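Local coordinates for acyl-homoserine-lactone synthase (Mesorhizobium sp. ORS 3359, PDB 6WNS), which catalyses the synthesis of an acyl-homoserine lactone quorum-sensing signal, using an acyl-coenzyme A as the acyl donor, at residues 99-104 with 136-141; 161-166 with 174-179. All blocks are in the same frame, centred on the assembly; numbering follows the deposited sequence.

Interaction 1. Residues 99-104 with 136-141; sequences EIFEWT and LGIRQI
The carbonyl oxygen of Glu99 gathers the backbone of residues 138-140 just after helix 121-135. Arg139 N donates to Glu99 O at 2.7 Å, in the carbonyl plane, and Gln140 N adds a weak bond to the same oxygen; the CA-H of Ile138 also turns toward it. Phe101 N donates a hydrogen bond to Gln140 O at 3.2 Å, 18° out of that carbonyl's plane. Parallel pairing begins here, Ile100 beside Gln140 and Phe101 beside Ile141, closing a beta-alpha-beta crossover through helix 121-135 in a sheet probably of the acetyltransferase kind.

Glu99 and Arg139 run side by side, and OE1 lies 3.7 Å from NH1, well out of the guanidinium plane, a long ion pair that no N-H serves. Gln140 OE1 meets only carbon across the contact, 3.4 Å from Ile100 CD1, whereas its NE2 is bound by Asp180 OD1. The Ile138 side chain runs about perpendicular to that of Phe101 and sets CD1 over the ring centre, 3.4 Å from the centroid, in a CH-pi contact. Trp103 CG stands anti to the backbone N (chi1 -176°), which carries the indole away from Ile141 and leaves CB against CG2.

Gly137, with positive phi in a Schellman motif, ends helix 121-135, whose Ala133 backs Ile138 and Ile141 while Leu126 and Leu129 meet Trp103; strands 69-75 and 174-180 flank the pair.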
loop_
_atom_site.group_PDB
_atom_site.type_symbol
_atom_site.label_atom_id
_atom_site.label_comp_id
_atom_site.label_asym_id
_atom_site.label_seq_id
_atom_site.Cartn_x
_atom_site.Cartn_y
_atom_site.Cartn_z
ATOM N N GLU A 99 -15.756 4.479 3.202
ATOM C CA GLU A 99 -15.366 4.907 1.819
ATOM C C GLU A 99 -13.827 5.005 1.758
ATOM O O GLU A 99 -13.258 5.262 0.659
ATOM C CB GLU A 99 -16.001 6.259 1.414
ATOM C CG GLU A 99 -17.176 6.718 2.287
ATOM C CD GLU A 99 -18.539 6.799 1.610
ATOM O OE1 GLU A 99 -18.840 7.820 0.908
ATOM O OE2 GLU A 99 -19.355 5.873 1.833
ATOM N N ILE A 100 -13.184 4.821 2.924
ATOM C CA ILE A 100 -11.759 5.212 3.165
ATOM C C ILE A 100 -10.987 3.992 3.657
ATOM O O ILE A 100 -11.371 3.486 4.714
ATOM C CB ILE A 100 -11.693 6.372 4.176
ATOM C CG1 ILE A 100 -12.461 7.607 3.674
ATOM C CG2 ILE A 100 -10.258 6.723 4.519
ATOM C CD1 ILE A 100 -12.237 8.864 4.499
ATOM N N PHE A 101 -9.844 3.656 3.009
ATOM C CA PHE A 101 -9.006 2.494 3.416
ATOM C C PHE A 101 -7.609 3.019 3.673
ATOM O O PHE A 101 -7.232 4.059 3.108
ATOM C CB PHE A 101 -8.995 1.374 2.373
ATOM C CG PHE A 101 -10.173 0.419 2.455
ATOM C CD1 PHE A 101 -9.981 -0.959 2.561
ATOM C CD2 PHE A 101 -11.470 0.905 2.518
ATOM C CE1 PHE A 101 -11.069 -1.818 2.612
ATOM C CE2 PHE A 101 -12.561 0.046 2.549
ATOM C CZ PHE A 101 -12.351 -1.310 2.593
ATOM N N GLU A 102 -6.891 2.368 4.565
ATOM C CA GLU A 102 -5.505 2.799 4.875
ATOM C C GLU A 102 -4.582 1.945 4.019
ATOM O O GLU A 102 -4.741 0.728 4.052
ATOM C CB GLU A 102 -5.202 2.691 6.357
ATOM C CG GLU A 102 -3.750 3.022 6.606
ATOM C CD GLU A 102 -3.192 2.611 7.937
ATOM O OE1 GLU A 102 -3.305 1.420 8.263
ATOM O OE2 GLU A 102 -2.634 3.529 8.661
ATOM N N TRP A 103 -3.638 2.606 3.351
ATOM C CA TRP A 103 -2.481 2.050 2.608
ATOM C C TRP A 103 -1.312 1.801 3.563
ATOM O O TRP A 103 -0.882 2.769 4.256
ATOM C CB TRP A 103 -2.091 3.035 1.519
ATOM C CG TRP A 103 -1.008 2.636 0.574
ATOM C CD1 TRP A 103 -0.539 1.393 0.272
ATOM C CD2 TRP A 103 -0.327 3.547 -0.307
ATOM N NE1 TRP A 103 0.402 1.482 -0.730
ATOM C CE2 TRP A 103 0.529 2.778 -1.119
ATOM C CE3 TRP A 103 -0.428 4.930 -0.548
ATOM C CZ2 TRP A 103 1.352 3.356 -2.074
ATOM C CZ3 TRP A 103 0.389 5.509 -1.484
ATOM C CH2 TRP A 103 1.264 4.728 -2.247
ATOM N N THR A 104 -0.820 0.552 3.584
ATOM C CA THR A 104 0.439 0.207 4.270
ATOM C C THR A 104 1.249 -0.696 3.326
ATOM O O THR A 104 0.681 -1.268 2.361
ATOM C CB THR A 104 0.126 -0.422 5.640
ATOM O OG1 THR A 104 -0.853 -1.457 5.479
ATOM C CG2 THR A 104 -0.397 0.579 6.650
ATOM N N LEU A 136 -13.610 -0.902 -6.020
ATOM C CA LEU A 136 -14.307 -1.330 -4.767
ATOM C C LEU A 136 -15.190 -0.210 -4.139
ATOM O O LEU A 136 -15.691 -0.437 -2.951
ATOM C CB LEU A 136 -13.222 -1.793 -3.782
ATOM C CG LEU A 136 -12.496 -3.088 -4.160
ATOM C CD1 LEU A 136 -11.400 -3.417 -3.143
ATOM C CD2 LEU A 136 -13.448 -4.269 -4.292
ATOM N N GLY A 137 -15.141 0.999 -4.787
ATOM C CA GLY A 137 -15.821 2.216 -4.282
ATOM C C GLY A 137 -15.135 2.830 -3.067
ATOM O O GLY A 137 -15.776 3.614 -2.252
ATOM N N ILE A 138 -13.842 2.481 -2.915
ATOM C CA ILE A 138 -12.954 3.224 -1.984
ATOM C C ILE A 138 -12.683 4.545 -2.707
ATOM O O ILE A 138 -12.386 4.459 -3.930
ATOM C CB ILE A 138 -11.651 2.437 -1.778
ATOM C CG1 ILE A 138 -12.038 1.003 -1.407
ATOM C CG2 ILE A 138 -10.725 3.176 -0.806
ATOM C CD1 ILE A 138 -11.016 0.145 -0.823
ATOM N N ARG A 139 -13.040 5.650 -2.038
ATOM C CA ARG A 139 -13.042 7.013 -2.662
ATOM C C ARG A 139 -11.763 7.741 -2.224
ATOM O O ARG A 139 -11.173 8.591 -3.036
ATOM C CB ARG A 139 -14.298 7.764 -2.241
ATOM C CG ARG A 139 -15.562 6.958 -2.468
ATOM C CD ARG A 139 -16.188 7.262 -3.811
ATOM N NE ARG A 139 -16.661 8.637 -3.939
ATOM C CZ ARG A 139 -17.825 9.094 -3.477
ATOM N NH1 ARG A 139 -18.636 8.299 -2.799
ATOM N NH2 ARG A 139 -18.151 10.361 -3.647
ATOM N N GLN A 140 -11.280 7.412 -1.017
ATOM C CA GLN A 140 -9.990 7.961 -0.557
ATOM C C GLN A 140 -9.137 6.870 0.116
ATOM O O GLN A 140 -9.713 5.836 0.652
ATOM C CB GLN A 140 -10.216 9.128 0.395
ATOM C CG GLN A 140 -11.017 10.275 -0.253
ATOM C CD GLN A 140 -11.360 11.299 0.913
ATOM O OE1 GLN A 140 -11.856 10.977 1.920
ATOM N NE2 GLN A 140 -10.918 12.551 0.797
ATOM N N ILE A 141 -7.828 7.165 0.217
ATOM C CA ILE A 141 -6.823 6.260 0.874
ATOM C C ILE A 141 -5.986 7.099 1.839
ATOM O O ILE A 141 -5.436 8.229 1.335
ATOM C CB ILE A 141 -5.903 5.598 -0.163
ATOM C CG1 ILE A 141 -6.670 4.629 -1.061
ATOM C CG2 ILE A 141 -4.739 4.886 0.546
ATOM C CD1 ILE A 141 -6.086 4.561 -2.462
#

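Interaction 2. Residues 161-166 with 174-179; sequences FELGNA and IIALLI
Phe161 and Leu178 exchange two backbone hydrogen bonds in the antiparallel beta hairpin formed by strands 160-162 and 174-180, at an edge of the acyltransferase sheet. Leu178 N reaches Phe161 O at 2.8 Å, and Phe161 N returns to Leu178 O at 3.0 Å. Glu162 and Leu177 form the following non-hydrogen-bonded pair. The ladder then gives one more bond, Leu163 N to Ala176 O, whose donor is tilted 35° from the carbonyl plane as segment 161-166 turns out of regular strand geometry.

Leu163 supplies much of the apolar contact on the side of the sheet shared with Leu178. Its branches divide: CD1 packs against the Leu177 carbonyl, 3.6 Å from its O, while CD2 crosses to Leu178 CB at 4.0 Å. Leu163 CB lies against the methyl group of Ala176. Over the other side, the aliphatic part of Glu162 runs alongside Leu177, with Glu162 CG 3.9 Å from Leu177 CD1. Ile175 extends its CD1 into the bend at 164-166, meeting Gly164 O and the backbone N of Ala166.

Outside the hairpin, Arg154 takes Glu162 OE1 in a salt bridge, giving the carboxylate a partner on helix 149-155, and Pro150 of that helix touches both Glu162 and Leu177. Met82 covers Leu163 and Ala176 from helix 81-84. Where the backbones spread locally, between Asn165 and Ala176, a water bridges them: it donates to Asn165 O at 2.6 Å and accepts from Ala176 N at 3.2 Å.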
loop_
_atom_site.group_PDB
_atom_site.type_symbol
_atom_site.label_atom_id
_atom_site.label_comp_id
_atom_site.label_asym_id
_atom_site.label_seq_id
_atom_site.Cartn_x
_atom_site.Cartn_y
_atom_site.Cartn_z
ATOM N N PHE A 161 -4.024 15.545 0.805
ATOM C CA PHE A 161 -4.103 16.543 1.894
ATOM C C PHE A 161 -3.242 15.984 3.022
ATOM O O PHE A 161 -3.487 14.841 3.471
ATOM C CB PHE A 161 -5.558 16.809 2.309
ATOM C CG PHE A 161 -6.313 17.859 1.532
ATOM C CD1 PHE A 161 -5.888 19.182 1.501
ATOM C CD2 PHE A 161 -7.530 17.551 0.940
ATOM C CE1 PHE A 161 -6.608 20.148 0.822
ATOM C CE2 PHE A 161 -8.262 18.515 0.276
ATOM C CZ PHE A 161 -7.804 19.817 0.222
ATOM N N GLU A 162 -2.232 16.732 3.457
ATOM C CA GLU A 162 -1.509 16.408 4.714
ATOM C C GLU A 162 -2.510 16.479 5.881
ATOM O O GLU A 162 -3.388 17.331 5.841
ATOM C CB GLU A 162 -0.348 17.377 4.931
ATOM C CG GLU A 162 0.804 17.177 3.955
ATOM C CD GLU A 162 0.674 17.877 2.605
ATOM O OE1 GLU A 162 1.746 17.825 1.803
ATOM O OE2 GLU A 162 -0.505 18.498 2.350
ATOM N N LEU A 163 -2.419 15.593 6.868
ATOM C CA LEU A 163 -3.434 15.488 7.944
ATOM C C LEU A 163 -2.832 16.085 9.237
ATOM O O LEU A 163 -3.538 16.220 10.263
ATOM C CB LEU A 163 -3.762 14.005 8.201
ATOM C CG LEU A 163 -4.561 13.332 7.087
ATOM C CD1 LEU A 163 -4.601 11.836 7.272
ATOM C CD2 LEU A 163 -5.999 13.901 6.980
ATOM N N GLY A 164 -1.560 16.504 9.185
ATOM C CA GLY A 164 -0.938 17.045 10.388
ATOM C C GLY A 164 0.536 17.598 10.169
ATOM O O GLY A 164 1.054 17.521 9.023
ATOM N N ASN A 165 1.196 17.631 11.335
ATOM C CA ASN A 165 2.675 17.905 11.457
ATOM C C ASN A 165 3.408 16.604 11.088
ATOM O O ASN A 165 2.837 15.518 11.406
ATOM C CB ASN A 165 3.080 18.385 12.866
ATOM C CG ASN A 165 2.569 19.773 13.229
ATOM O OD1 ASN A 165 2.720 20.726 12.448
ATOM N ND2 ASN A 165 1.964 19.882 14.413
ATOM N N ALA A 166 4.530 16.759 10.355
ATOM C CA ALA A 166 5.578 15.728 10.197
ATOM C C ALA A 166 6.114 15.392 11.582
ATOM O O ALA A 166 6.175 16.305 12.446
ATOM C CB ALA A 166 6.685 16.221 9.313
ATOM N N ILE A 174 8.229 11.224 8.954
ATOM C CA ILE A 174 6.979 10.656 8.432
ATOM C C ILE A 174 5.853 11.668 8.597
ATOM O O ILE A 174 6.024 12.672 9.339
ATOM C CB ILE A 174 6.666 9.321 9.121
ATOM C CG1 ILE A 174 6.454 9.449 10.631
ATOM C CG2 ILE A 174 7.786 8.320 8.796
ATOM C CD1 ILE A 174 5.809 8.186 11.276
ATOM N N ILE A 175 4.767 11.389 7.892
ATOM C CA ILE A 175 3.590 12.307 7.807
ATOM C C ILE A 175 2.371 11.477 7.391
ATOM O O ILE A 175 2.520 10.379 6.787
ATOM C CB ILE A 175 3.885 13.503 6.890
ATOM C CG1 ILE A 175 2.829 14.620 7.037
ATOM C CG2 ILE A 175 4.075 13.062 5.437
ATOM C CD1 ILE A 175 3.382 16.010 6.832
ATOM N N ALA A 176 1.194 11.890 7.847
ATOM C CA ALA A 176 -0.103 11.320 7.453
ATOM C C ALA A 176 -0.733 12.114 6.301
ATOM O O ALA A 176 -0.780 13.402 6.348
ATOM C CB ALA A 176 -0.963 11.275 8.678
ATOM N N LEU A 177 -1.248 11.392 5.303
ATOM C CA LEU A 177 -1.895 11.952 4.083
ATOM C C LEU A 177 -3.288 11.348 3.889
ATOM O O LEU A 177 -3.485 10.152 4.247
ATOM C CB LEU A 177 -1.036 11.501 2.908
ATOM C CG LEU A 177 0.130 12.367 2.467
ATOM C CD1 LEU A 177 0.672 13.316 3.522
ATOM C CD2 LEU A 177 1.164 11.465 1.896
ATOM N N LEU A 178 -4.213 12.094 3.268
ATOM C CA LEU A 178 -5.502 11.553 2.733
ATOM C C LEU A 178 -5.554 11.739 1.206
ATOM O O LEU A 178 -5.451 12.887 0.752
ATOM C CB LEU A 178 -6.667 12.249 3.429
ATOM C CG LEU A 178 -8.030 11.683 3.021
ATOM C CD1 LEU A 178 -8.103 10.223 3.456
ATOM C CD2 LEU A 178 -9.198 12.497 3.584
ATOM N N ILE A 179 -5.622 10.649 0.434
ATOM C CA ILE A 179 -5.448 10.657 -1.051
ATOM C C ILE A 179 -6.816 10.475 -1.694
ATOM O O ILE A 179 -7.497 9.515 -1.304
ATOM C CB ILE A 179 -4.444 9.562 -1.495
ATOM C CG1 ILE A 179 -3.021 9.905 -1.045
ATOM C CG2 ILE A 179 -4.463 9.363 -3.007
ATOM C CD1 ILE A 179 -2.131 8.690 -0.790
HETATM O O HOH W 1 0.991 14.315 9.960
#

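Interactions 1 and 2 are successive parts of one mixed sheet, their centres 15 Å apart, and they meet where strands 140-146 and 174-180 run antiparallel as neighbours. Ile141 O lies 2.6 Å from Ile179 N, a probable hydrogen bond, and the Gln140 amide extends over the next strand, NE2 coming within 3.3 Å of Leu178 CD2. The order across the sheet is therefore 100-108, 140-146, 174-180, 160-162: a parallel pairing in interaction 1 is followed by antiparallel pairings out to the edge strand of interaction 2. Helix 81-84 reaches segment 99-104 through Glu102, which takes no part in interaction 1 itself, and Leu163 and Ala176 through Met82.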